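Long-range contacts in alanine racemase (Corynebacterium glutamicum, PDB 2DY3), which binds pyridoxal-5'-phosphate and combines an N-terminal TIM-barrel domain with a C-terminal domain rich in beta strands: residues 4-10 / 355-361; 110-116 / 147-151; 236-242 / 321-327. All coordinates share one frame; numbering follows the deposited sequence.

Interaction 1 (4-10 / 355-361)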
loop_
_atom_site.group_PDB
_atom_site.type_symbol
_atom_site.label_atom_id
_atom_site.label_comp_id
_atom_site.label_asym_id
_atom_site.label_seq_id
_atom_site.Cartn_x
_atom_site.Cartn_y
_atom_site.Cartn_z
ATOM N N LEU B 4 -15.215 0.110 -0.019
ATOM C CA LEU B 4 -14.058 0.801 -0.567
ATOM C C LEU B 4 -13.509 0.065 -1.783
ATOM O O LEU B 4 -13.098 -1.088 -1.689
ATOM C CB LEU B 4 -12.977 0.911 0.511
ATOM C CG LEU B 4 -11.714 1.684 0.145
ATOM C CD1 LEU B 4 -12.087 3.123 -0.203
ATOM C CD2 LEU B 4 -10.733 1.641 1.315
ATOM N N THR B 5 -13.481 0.733 -2.926
ATOM C CA THR B 5 -12.999 0.077 -4.133
ATOM C C THR B 5 -12.338 1.012 -5.131
ATOM O O THR B 5 -12.414 2.236 -5.019
ATOM C CB THR B 5 -14.162 -0.603 -4.886
ATOM O OG1 THR B 5 -14.942 0.399 -5.546
ATOM C CG2 THR B 5 -15.074 -1.360 -3.921
ATOM N N THR B 6 -11.670 0.408 -6.106
ATOM C CA THR B 6 -11.063 1.146 -7.197
ATOM C C THR B 6 -11.742 0.568 -8.432
ATOM O O THR B 6 -11.792 -0.653 -8.600
ATOM C CB THR B 6 -9.545 0.911 -7.316
ATOM O OG1 THR B 6 -9.266 -0.496 -7.273
ATOM C CG2 THR B 6 -8.801 1.632 -6.199
ATOM N N LYS B 7 -12.307 1.434 -9.265
ATOM C CA LYS B 7 -12.961 0.998 -10.495
ATOM C C LYS B 7 -11.919 1.064 -11.591
ATOM O O LYS B 7 -11.358 2.127 -11.842
ATOM C CB LYS B 7 -14.097 1.939 -10.899
ATOM C CG LYS B 7 -15.397 1.818 -10.137
ATOM C CD LYS B 7 -16.409 2.778 -10.755
ATOM C CE LYS B 7 -17.798 2.635 -10.159
ATOM N NZ LYS B 7 -18.759 3.598 -10.783
ATOM N N ILE B 8 -11.663 -0.061 -12.245
ATOM C CA ILE B 8 -10.699 -0.084 -13.324
ATOM C C ILE B 8 -11.429 -0.233 -14.647
ATOM O O ILE B 8 -11.996 -1.283 -14.941
ATOM C CB ILE B 8 -9.696 -1.247 -13.179
ATOM C CG1 ILE B 8 -9.098 -1.250 -11.773
ATOM C CG2 ILE B 8 -8.583 -1.100 -14.204
ATOM C CD1 ILE B 8 -8.510 0.084 -11.351
ATOM N N ASP B 9 -11.411 0.832 -15.439
ATOM C CA ASP B 9 -12.059 0.831 -16.740
ATOM C C ASP B 9 -11.119 0.216 -17.775
ATOM O O ASP B 9 -10.196 0.876 -18.248
ATOM C CB ASP B 9 -12.407 2.263 -17.141
ATOM C CG ASP B 9 -13.143 2.340 -18.463
ATOM O OD1 ASP B 9 -13.173 1.332 -19.202
ATOM O OD2 ASP B 9 -13.686 3.422 -18.768
ATOM N N LEU B 10 -11.360 -1.043 -18.130
ATOM C CA LEU B 10 -10.521 -1.732 -19.102
ATOM C C LEU B 10 -10.647 -1.170 -20.516
ATOM O O LEU B 10 -9.666 -1.154 -21.268
ATOM C CB LEU B 10 -10.834 -3.235 -19.092
ATOM C CG LEU B 10 -10.455 -3.925 -17.777
ATOM C CD1 LEU B 10 -10.828 -5.409 -17.803
ATOM C CD2 LEU B 10 -8.966 -3.747 -17.546
ATOM N N ARG B 355 -8.022 -2.343 2.605
ATOM C CA ARG B 355 -9.360 -2.890 2.411
ATOM C C ARG B 355 -9.922 -2.595 1.019
ATOM O O ARG B 355 -10.941 -3.162 0.622
ATOM C CB ARG B 355 -10.318 -2.352 3.482
ATOM C CG ARG B 355 -10.267 -3.095 4.833
ATOM C CD ARG B 355 -8.912 -2.975 5.530
ATOM N NE ARG B 355 -8.615 -1.609 5.954
ATOM C CZ ARG B 355 -8.876 -1.116 7.159
ATOM N NH1 ARG B 355 -9.450 -1.877 8.085
ATOM N NH2 ARG B 355 -8.544 0.139 7.447
ATOM N N THR B 356 -9.252 -1.717 0.279
ATOM C CA THR B 356 -9.693 -1.357 -1.064
ATOM C C THR B 356 -9.796 -2.587 -1.963
ATOM O O THR B 356 -8.833 -3.335 -2.113
ATOM C CB THR B 356 -8.714 -0.381 -1.746
ATOM O OG1 THR B 356 -7.455 -1.037 -1.945
ATOM C CG2 THR B 356 -8.493 0.839 -0.897
ATOM N N VAL B 357 -10.959 -2.785 -2.568
ATOM C CA VAL B 357 -11.157 -3.919 -3.461
ATOM C C VAL B 357 -11.144 -3.426 -4.902
ATOM O O VAL B 357 -11.698 -2.375 -5.217
ATOM C CB VAL B 357 -12.492 -4.635 -3.180
ATOM C CG1 VAL B 357 -12.687 -5.774 -4.168
ATOM C CG2 VAL B 357 -12.501 -5.159 -1.759
ATOM N N ARG B 358 -10.509 -4.192 -5.777
ATOM C CA ARG B 358 -10.407 -3.814 -7.175
ATOM C C ARG B 358 -11.570 -4.363 -8.003
ATOM O O ARG B 358 -11.821 -5.570 -8.014
ATOM C CB ARG B 358 -9.063 -4.311 -7.721
ATOM C CG ARG B 358 -8.694 -3.822 -9.097
ATOM C CD ARG B 358 -7.291 -4.296 -9.498
ATOM N NE ARG B 358 -6.219 -3.630 -8.757
ATOM C CZ ARG B 358 -5.379 -4.246 -7.925
ATOM N NH1 ARG B 358 -5.479 -5.552 -7.717
ATOM N NH2 ARG B 358 -4.429 -3.559 -7.309
ATOM N N ALA B 359 -12.286 -3.468 -8.683
ATOM C CA ALA B 359 -13.411 -3.854 -9.531
ATOM C C ALA B 359 -13.161 -3.376 -10.961
ATOM O O ALA B 359 -12.735 -2.239 -11.190
ATOM C CB ALA B 359 -14.700 -3.263 -9.002
ATOM N N TYR B 360 -13.446 -4.243 -11.925
ATOM C CA TYR B 360 -13.206 -3.914 -13.320
ATOM C C TYR B 360 -14.407 -3.349 -14.070
ATOM O O TYR B 360 -15.464 -3.969 -14.135
ATOM C CB TYR B 360 -12.646 -5.151 -14.020
ATOM C CG TYR B 360 -11.330 -5.579 -13.410
ATOM C CD1 TYR B 360 -10.159 -4.880 -13.685
ATOM C CD2 TYR B 360 -11.271 -6.621 -12.495
ATOM C CE1 TYR B 360 -8.970 -5.205 -13.065
ATOM C CE2 TYR B 360 -10.088 -6.952 -11.865
ATOM C CZ TYR B 360 -8.939 -6.239 -12.154
ATOM O OH TYR B 360 -7.754 -6.556 -11.528
ATOM N N VAL B 361 -14.209 -2.149 -14.612
ATOM C CA VAL B 361 -15.211 -1.405 -15.375
ATOM C C VAL B 361 -16.499 -1.132 -14.612
ATOM O O VAL B 361 -16.970 -1.967 -13.842
ATOM C CB VAL B 361 -15.552 -2.124 -16.689
ATOM C CG1 VAL B 361 -16.576 -1.328 -17.463
ATOM C CG2 VAL B 361 -14.293 -2.301 -17.514
HETATM O O HOH W 1 -14.151 -2.438 0.617
HETATM O O HOH W 2 -6.423 -0.766 -7.541
#

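Interaction 2 (110-116 / 147-151)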
loop_
_atom_site.group_PDB
_atom_site.type_symbol
_atom_site.label_atom_id
_atom_site.label_comp_id
_atom_site.label_asym_id
_atom_site.label_seq_id
_atom_site.Cartn_x
_atom_site.Cartn_y
_atom_site.Cartn_z
ATOM N N ILE B 110 26.734 -15.026 -18.444
ATOM C CA ILE B 110 27.700 -15.721 -19.287
ATOM C C ILE B 110 28.051 -17.078 -18.698
ATOM O O ILE B 110 28.291 -18.043 -19.429
ATOM C CB ILE B 110 28.994 -14.899 -19.434
ATOM C CG1 ILE B 110 28.723 -13.644 -20.269
ATOM C CG2 ILE B 110 30.076 -15.737 -20.086
ATOM C CD1 ILE B 110 29.883 -12.668 -20.285
ATOM N N GLU B 111 28.071 -17.157 -17.373
ATOM C CA GLU B 111 28.408 -18.407 -16.715
ATOM C C GLU B 111 27.200 -19.317 -16.525
ATOM O O GLU B 111 27.301 -20.362 -15.880
ATOM C CB GLU B 111 29.090 -18.124 -15.375
ATOM C CG GLU B 111 30.452 -17.448 -15.532
ATOM C CD GLU B 111 31.064 -17.035 -14.207
ATOM O OE1 GLU B 111 32.208 -16.533 -14.211
ATOM O OE2 GLU B 111 30.401 -17.205 -13.163
ATOM N N THR B 112 26.063 -18.924 -17.093
ATOM C CA THR B 112 24.843 -19.725 -17.001
ATOM C C THR B 112 24.740 -20.654 -18.203
ATOM O O THR B 112 24.807 -20.202 -19.353
ATOM C CB THR B 112 23.573 -18.852 -16.993
ATOM O OG1 THR B 112 23.497 -18.113 -15.770
ATOM C CG2 THR B 112 22.335 -19.736 -17.136
ATOM N N ASP B 113 24.558 -21.945 -17.941
ATOM C CA ASP B 113 24.455 -22.919 -19.023
ATOM C C ASP B 113 23.017 -23.132 -19.472
ATOM O O ASP B 113 22.340 -24.061 -19.029
ATOM C CB ASP B 113 25.071 -24.260 -18.605
ATOM C CG ASP B 113 25.032 -25.298 -19.721
ATOM O OD1 ASP B 113 24.517 -24.985 -20.819
ATOM O OD2 ASP B 113 25.518 -26.425 -19.501
ATOM N N ALA B 114 22.566 -22.248 -20.354
ATOM C CA ALA B 114 21.230 -22.299 -20.926
ATOM C C ALA B 114 21.428 -22.123 -22.425
ATOM O O ALA B 114 22.355 -21.438 -22.851
ATOM C CB ALA B 114 20.370 -21.174 -20.369
ATOM N N GLU B 115 20.558 -22.741 -23.214
ATOM C CA GLU B 115 20.645 -22.687 -24.671
ATOM C C GLU B 115 20.770 -21.300 -25.295
ATOM O O GLU B 115 21.780 -20.993 -25.932
ATOM C CB GLU B 115 19.446 -23.422 -25.285
ATOM C CG GLU B 115 18.111 -23.065 -24.641
ATOM C CD GLU B 115 16.946 -23.861 -25.203
ATOM O OE1 GLU B 115 16.606 -23.668 -26.391
ATOM O OE2 GLU B 115 16.371 -24.681 -24.455
ATOM N N HIS B 116 19.751 -20.464 -25.121
ATOM C CA HIS B 116 19.773 -19.124 -25.710
ATOM C C HIS B 116 19.181 -18.075 -24.770
ATOM O O HIS B 116 17.968 -17.994 -24.599
ATOM C CB HIS B 116 19.009 -19.152 -27.035
ATOM C CG HIS B 116 18.807 -17.806 -27.651
ATOM N ND1 HIS B 116 17.903 -16.891 -27.158
ATOM C CD2 HIS B 116 19.382 -17.224 -28.730
ATOM C CE1 HIS B 116 17.927 -15.805 -27.907
ATOM N NE2 HIS B 116 18.816 -15.980 -28.868
ATOM N N ALA B 147 30.178 -14.605 -25.607
ATOM C CA ALA B 147 29.254 -15.642 -25.152
ATOM C C ALA B 147 28.284 -16.120 -26.229
ATOM O O ALA B 147 27.356 -15.409 -26.609
ATOM C CB ALA B 147 28.480 -15.145 -23.941
ATOM N N PRO B 148 28.483 -17.352 -26.720
ATOM C CA PRO B 148 27.667 -17.991 -27.758
ATOM C C PRO B 148 26.182 -18.041 -27.426
ATOM O O PRO B 148 25.344 -17.598 -28.210
ATOM C CB PRO B 148 28.267 -19.396 -27.852
ATOM C CG PRO B 148 29.686 -19.187 -27.472
ATOM C CD PRO B 148 29.573 -18.247 -26.296
ATOM N N HIS B 149 25.867 -18.584 -26.257
ATOM C CA HIS B 149 24.486 -18.737 -25.807
ATOM C C HIS B 149 23.743 -17.453 -25.461
ATOM O O HIS B 149 22.550 -17.490 -25.194
ATOM C CB HIS B 149 24.448 -19.665 -24.598
ATOM C CG HIS B 149 25.148 -19.114 -23.395
ATOM N ND1 HIS B 149 26.464 -18.705 -23.420
ATOM C CD2 HIS B 149 24.717 -18.921 -22.126
ATOM C CE1 HIS B 149 26.815 -18.288 -22.216
ATOM N NE2 HIS B 149 25.773 -18.409 -21.412
ATOM N N ILE B 150 24.432 -16.319 -25.461
ATOM C CA ILE B 150 23.778 -15.061 -25.122
ATOM C C ILE B 150 23.464 -14.193 -26.333
ATOM O O ILE B 150 24.327 -13.945 -27.160
ATOM C CB ILE B 150 24.643 -14.223 -24.161
ATOM C CG1 ILE B 150 24.765 -14.931 -22.812
ATOM C CG2 ILE B 150 24.040 -12.847 -23.989
ATOM C CD1 ILE B 150 25.651 -14.200 -21.846
ATOM N N GLU B 151 22.219 -13.738 -26.441
ATOM C CA GLU B 151 21.849 -12.867 -27.548
ATOM C C GLU B 151 21.492 -11.483 -27.015
ATOM O O GLU B 151 20.484 -11.312 -26.331
ATOM C CB GLU B 151 20.651 -13.411 -28.326
ATOM C CG GLU B 151 20.278 -12.484 -29.486
ATOM C CD GLU B 151 18.882 -12.709 -30.046
ATOM O OE1 GLU B 151 18.475 -11.923 -30.928
ATOM O OE2 GLU B 151 18.193 -13.658 -29.618
#

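Interaction 3 (236-242 / 321-327)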
loop_
_atom_site.group_PDB
_atom_site.type_symbol
_atom_site.label_atom_id
_atom_site.label_comp_id
_atom_site.label_asym_id
_atom_site.label_seq_id
_atom_site.Cartn_x
_atom_site.Cartn_y
_atom_site.Cartn_z
ATOM N N MET B 236 -8.548 4.641 -13.662
ATOM C CA MET B 236 -8.814 4.348 -12.260
ATOM C C MET B 236 -9.653 5.386 -11.537
ATOM O O MET B 236 -9.486 6.596 -11.724
ATOM C CB MET B 236 -7.494 4.173 -11.488
ATOM C CG MET B 236 -7.684 3.884 -9.994
ATOM S SD MET B 236 -6.124 3.768 -9.060
ATOM C CE MET B 236 -5.534 2.139 -9.579
ATOM N N THR B 237 -10.567 4.888 -10.717
ATOM C CA THR B 237 -11.416 5.730 -9.889
ATOM C C THR B 237 -11.387 5.083 -8.505
ATOM O O THR B 237 -11.622 3.879 -8.380
ATOM C CB THR B 237 -12.869 5.765 -10.391
ATOM O OG1 THR B 237 -12.922 6.382 -11.687
ATOM C CG2 THR B 237 -13.745 6.556 -9.421
ATOM N N TRP B 238 -11.057 5.866 -7.482
ATOM C CA TRP B 238 -11.016 5.373 -6.102
ATOM C C TRP B 238 -12.238 5.978 -5.421
ATOM O O TRP B 238 -12.384 7.199 -5.370
ATOM C CB TRP B 238 -9.720 5.835 -5.410
ATOM C CG TRP B 238 -9.406 5.141 -4.097
ATOM C CD1 TRP B 238 -9.814 3.895 -3.708
ATOM C CD2 TRP B 238 -8.550 5.624 -3.050
ATOM N NE1 TRP B 238 -9.263 3.573 -2.494
ATOM C CE2 TRP B 238 -8.481 4.613 -2.068
ATOM C CE3 TRP B 238 -7.830 6.808 -2.852
ATOM C CZ2 TRP B 238 -7.719 4.750 -0.902
ATOM C CZ3 TRP B 238 -7.075 6.943 -1.695
ATOM C CH2 TRP B 238 -7.025 5.920 -0.735
ATOM N N GLU B 239 -13.125 5.129 -4.909
ATOM C CA GLU B 239 -14.340 5.620 -4.272
ATOM C C GLU B 239 -14.793 4.786 -3.076
ATOM O O GLU B 239 -14.565 3.575 -3.007
ATOM C CB GLU B 239 -15.477 5.693 -5.302
ATOM C CG GLU B 239 -15.947 4.343 -5.816
ATOM C CD GLU B 239 -16.890 4.450 -7.013
ATOM O OE1 GLU B 239 -17.459 3.417 -7.416
ATOM O OE2 GLU B 239 -17.056 5.561 -7.556
ATOM N N ALA B 240 -15.450 5.454 -2.138
ATOM C CA ALA B 240 -15.944 4.799 -0.940
ATOM C C ALA B 240 -17.397 5.168 -0.711
ATOM O O ALA B 240 -17.891 6.166 -1.231
ATOM C CB ALA B 240 -15.104 5.220 0.265
ATOM N N LYS B 241 -18.087 4.343 0.059
ATOM C CA LYS B 241 -19.473 4.606 0.381
ATOM C C LYS B 241 -19.482 5.141 1.807
ATOM O O LYS B 241 -18.873 4.547 2.702
ATOM C CB LYS B 241 -20.289 3.319 0.263
ATOM C CG LYS B 241 -20.281 2.759 -1.155
ATOM C CD LYS B 241 -21.411 1.778 -1.389
ATOM C CE LYS B 241 -21.547 1.459 -2.873
ATOM N NZ LYS B 241 -22.655 0.504 -3.147
ATOM N N VAL B 242 -20.147 6.274 2.007
ATOM C CA VAL B 242 -20.231 6.891 3.321
ATOM C C VAL B 242 -20.858 5.920 4.311
ATOM O O VAL B 242 -21.937 5.381 4.067
ATOM C CB VAL B 242 -21.073 8.184 3.264
ATOM C CG1 VAL B 242 -21.156 8.822 4.655
ATOM C CG2 VAL B 242 -20.458 9.152 2.260
ATOM N N GLY B 321 -24.254 5.642 2.711
ATOM C CA GLY B 321 -24.419 4.802 1.540
ATOM C C GLY B 321 -24.111 5.573 0.269
ATOM O O GLY B 321 -23.982 4.993 -0.808
ATOM N N ALA B 322 -23.990 6.891 0.397
ATOM C CA ALA B 322 -23.686 7.742 -0.747
ATOM C C ALA B 322 -22.266 7.454 -1.222
ATOM O O ALA B 322 -21.369 7.213 -0.413
ATOM C CB ALA B 322 -23.819 9.205 -0.359
ATOM N N LYS B 323 -22.073 7.470 -2.538
ATOM C CA LYS B 323 -20.764 7.218 -3.122
ATOM C C LYS B 323 -19.892 8.465 -3.101
ATOM O O LYS B 323 -20.250 9.500 -3.676
ATOM C CB LYS B 323 -20.909 6.746 -4.568
ATOM C CG LYS B 323 -21.473 5.345 -4.721
ATOM C CD LYS B 323 -21.822 5.063 -6.175
ATOM C CE LYS B 323 -20.634 5.302 -7.101
ATOM N NZ LYS B 323 -20.980 5.041 -8.537
ATOM N N ALA B 324 -18.745 8.356 -2.437
ATOM C CA ALA B 324 -17.796 9.460 -2.353
ATOM C C ALA B 324 -16.567 9.156 -3.216
ATOM O O ALA B 324 -15.813 8.223 -2.930
ATOM C CB ALA B 324 -17.374 9.674 -0.906
ATOM N N VAL B 325 -16.376 9.937 -4.271
ATOM C CA VAL B 325 -15.229 9.763 -5.159
ATOM C C VAL B 325 -14.018 10.488 -4.577
ATOM O O VAL B 325 -14.064 11.692 -4.350
ATOM C CB VAL B 325 -15.515 10.336 -6.587
ATOM C CG1 VAL B 325 -14.268 10.226 -7.460
ATOM C CG2 VAL B 325 -16.684 9.591 -7.234
ATOM N N ILE B 326 -12.941 9.751 -4.323
ATOM C CA ILE B 326 -11.721 10.343 -3.785
ATOM C C ILE B 326 -10.971 10.930 -4.979
ATOM O O ILE B 326 -10.438 12.040 -4.915
ATOM C CB ILE B 326 -10.877 9.280 -3.050
ATOM C CG1 ILE B 326 -11.682 8.742 -1.854
ATOM C CG2 ILE B 326 -9.550 9.875 -2.611
ATOM C CD1 ILE B 326 -11.037 7.567 -1.124
ATOM N N PHE B 327 -10.948 10.172 -6.071
ATOM C CA PHE B 327 -10.355 10.627 -7.325
ATOM C C PHE B 327 -10.775 9.673 -8.434
ATOM O O PHE B 327 -10.936 8.474 -8.212
ATOM C CB PHE B 327 -8.820 10.756 -7.229
ATOM C CG PHE B 327 -8.063 9.450 -7.298
ATOM C CD1 PHE B 327 -7.886 8.793 -8.501
ATOM C CD2 PHE B 327 -7.470 8.922 -6.162
ATOM C CE1 PHE B 327 -7.127 7.636 -8.573
ATOM C CE2 PHE B 327 -6.709 7.763 -6.227
ATOM C CZ PHE B 327 -6.538 7.123 -7.434
#

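Interaction 1 (4-10 / 355-361)
Strands 4-8 and 357-360 run parallel in register, T5 beside V357 through I8 beside Y360, with axes 4.6 Å apart and N-to-C directions 31° from each other. The ladder uses both backbone polar atoms of T6: its N donates to V357 O, while its O accepts from A359 N at 2.9 Å. V357 N to L4 O and I8 N to A359 O extend it at the two ends. T5, V357, K7 and A359 lie on one face of the sheet; T6, R358, I8 and Y360 lie on the other.

At the start, L4 and T356 lie alongside, pointing the same way. With CG of L4 opposite the backbone N (chi1 -176°), CD2 is pressed against T356 CG2 at 3.2 Å, tighter than ordinary van der Waals contact. Farther along, I8 CB touches Y360 CD1 at 3.7 Å as these side chains run side by side. I8 CG1 turns instead to the aliphatic part of R358, 3.7 Å from its CG. Beyond this apolar contact the arginine bends, and a water bridges its NE (a weak bond) to T6 OG1, which lies 2.9 Å from the water; R358 NH2 is held by N39 O. Past the strands, L10 CB meets V361 CG2 at 3.9 Å. R355, at the other end, forms salt bridges with D305 and D277 and with E64 of the second subunit.

Pairing the first strand of the chain with its last makes the N terminus part of the C-terminal beta domain, where strand 4-8 lies between 357-360 and 236-247 in the mixed sheet.

Interaction 2 (110-116 / 147-151)
H149 sends its imidazole into the arch of 110-116, where the backbone carbonyls of I110, T112 and A114 gather round the ring and that of E115 reaches its stem. H149 CB is 3.3 Å from A114 O, and E115 O is equally near it. I110 O lies at the ring edge, near its plane, 3.2 Å from H149 CE1. T112 O is closer, 2.9 Å from H149 NE2, but the angle is too poor for a hydrogen bond; NE2 instead makes a weak one with L109 O. The insertion follows from chi1 of 65°, which sets CG between the backbone N and carbonyl carbon. I150 CG1 lies over the centre of one ring face, so the flat group is backed by its own neighbour while the carbonyls of I110, T112 and A114 lie near its rim.

The arch itself is bent by an inverse gamma turn centred on D113, and the partner segment by a type I turn from A147 to I150. Both are alpha-beta loops of the N-terminal TIM barrel: one leads from helix 103-110 into strand 117-122, the other from helix 134-146 into strand 150-156. These strands are adjacent and parallel, and the backbones of H149 and E151 bond to I117, so the contact lies where the two strands begin, the barrel end opposite the one that bears the active site in this fold.

At the helix side, I110 and I150 cross at about a right angle. I110 CG1 presses on I150 CD1 at 3.5 Å, a tight carbon pair, and also meets A147 CB at 4.0 Å; A143 and L144 of helix 134-146 pack on I110 as well. At the strand side, H116 CA directs its hydrogen to H149 O, 3.3 Å away, with 144° at the hydrogen.

Interaction 3 (236-242 / 321-327)
Two first torsions arrange the rings of W238 and F327. F327 sets its ring between N and carbonyl carbon (chi1 77°), which swings the phenyl under W238 CB; that carbon sits over one face, 4.0 Å from the ring centroid, a CH-pi contact displaced toward the rim. W238 holds CG opposite its backbone N (chi1 -167°), placing the indole where I326 meets it: I326 CD1 stands over a face, 3.8 Å from the centroid of the six-membered ring and only 16° off its normal, and CG2 of the same isoleucine touches W238 CE3. The ring planes of W238 and F327 are oblique. M236 approaches the phenyl at its edge, SD lying 3.8 Å from F327 CZ, a Met-aromatic contact.

Both I326 and F327 face W238 because the antiparallel pairing contains a classic beta bulge. W238 O accepts I326 N at 2.8 Å and, weakly, F327 N at 3.4 Å; W238 N returns a bond to F327 O. The register therefore shifts by one before E239 pairs with V325. Regular pairing resumes at A240 and A324, which exchange both backbone hydrogen bonds, and V242 N to A322 O continues it. This ladder belongs to the mixed sheet of the C-terminal domain, where strand 236-247 is also flanked by 4-8 and strand 323-325 by 288-291.

The face bearing E239 and K323 is more polar. The glutamate extends beyond CG and the lysine bends at chi3, bringing K323 CE to 3.6 Å from E239 OE2; the charged ends remain beyond salt-bridge distance. At the far end, V242 O accepts G321 N at 2.7 Å.

From the N terminus, segment 4-10 opens the longest loop, which closes only when the chain reaches 355-361; interactions 2 and 3 both nest inside it. Interaction 2 closes a short loop, 31 residues apart at its nearest ends, within the barrel domain, before interaction 3 opens, so these two follow in series and none of the loops cross. Interactions 1 and 3 share the mixed sheet of the C-terminal domain: strands 4-8 and 236-247 are neighbours, and K7 N lies 2.7 Å from T237 O, probably hydrogen-bonded. Interaction 2 is remote, its centre about 43 Å from that of interaction 1 and 52 Å from that of interaction 3.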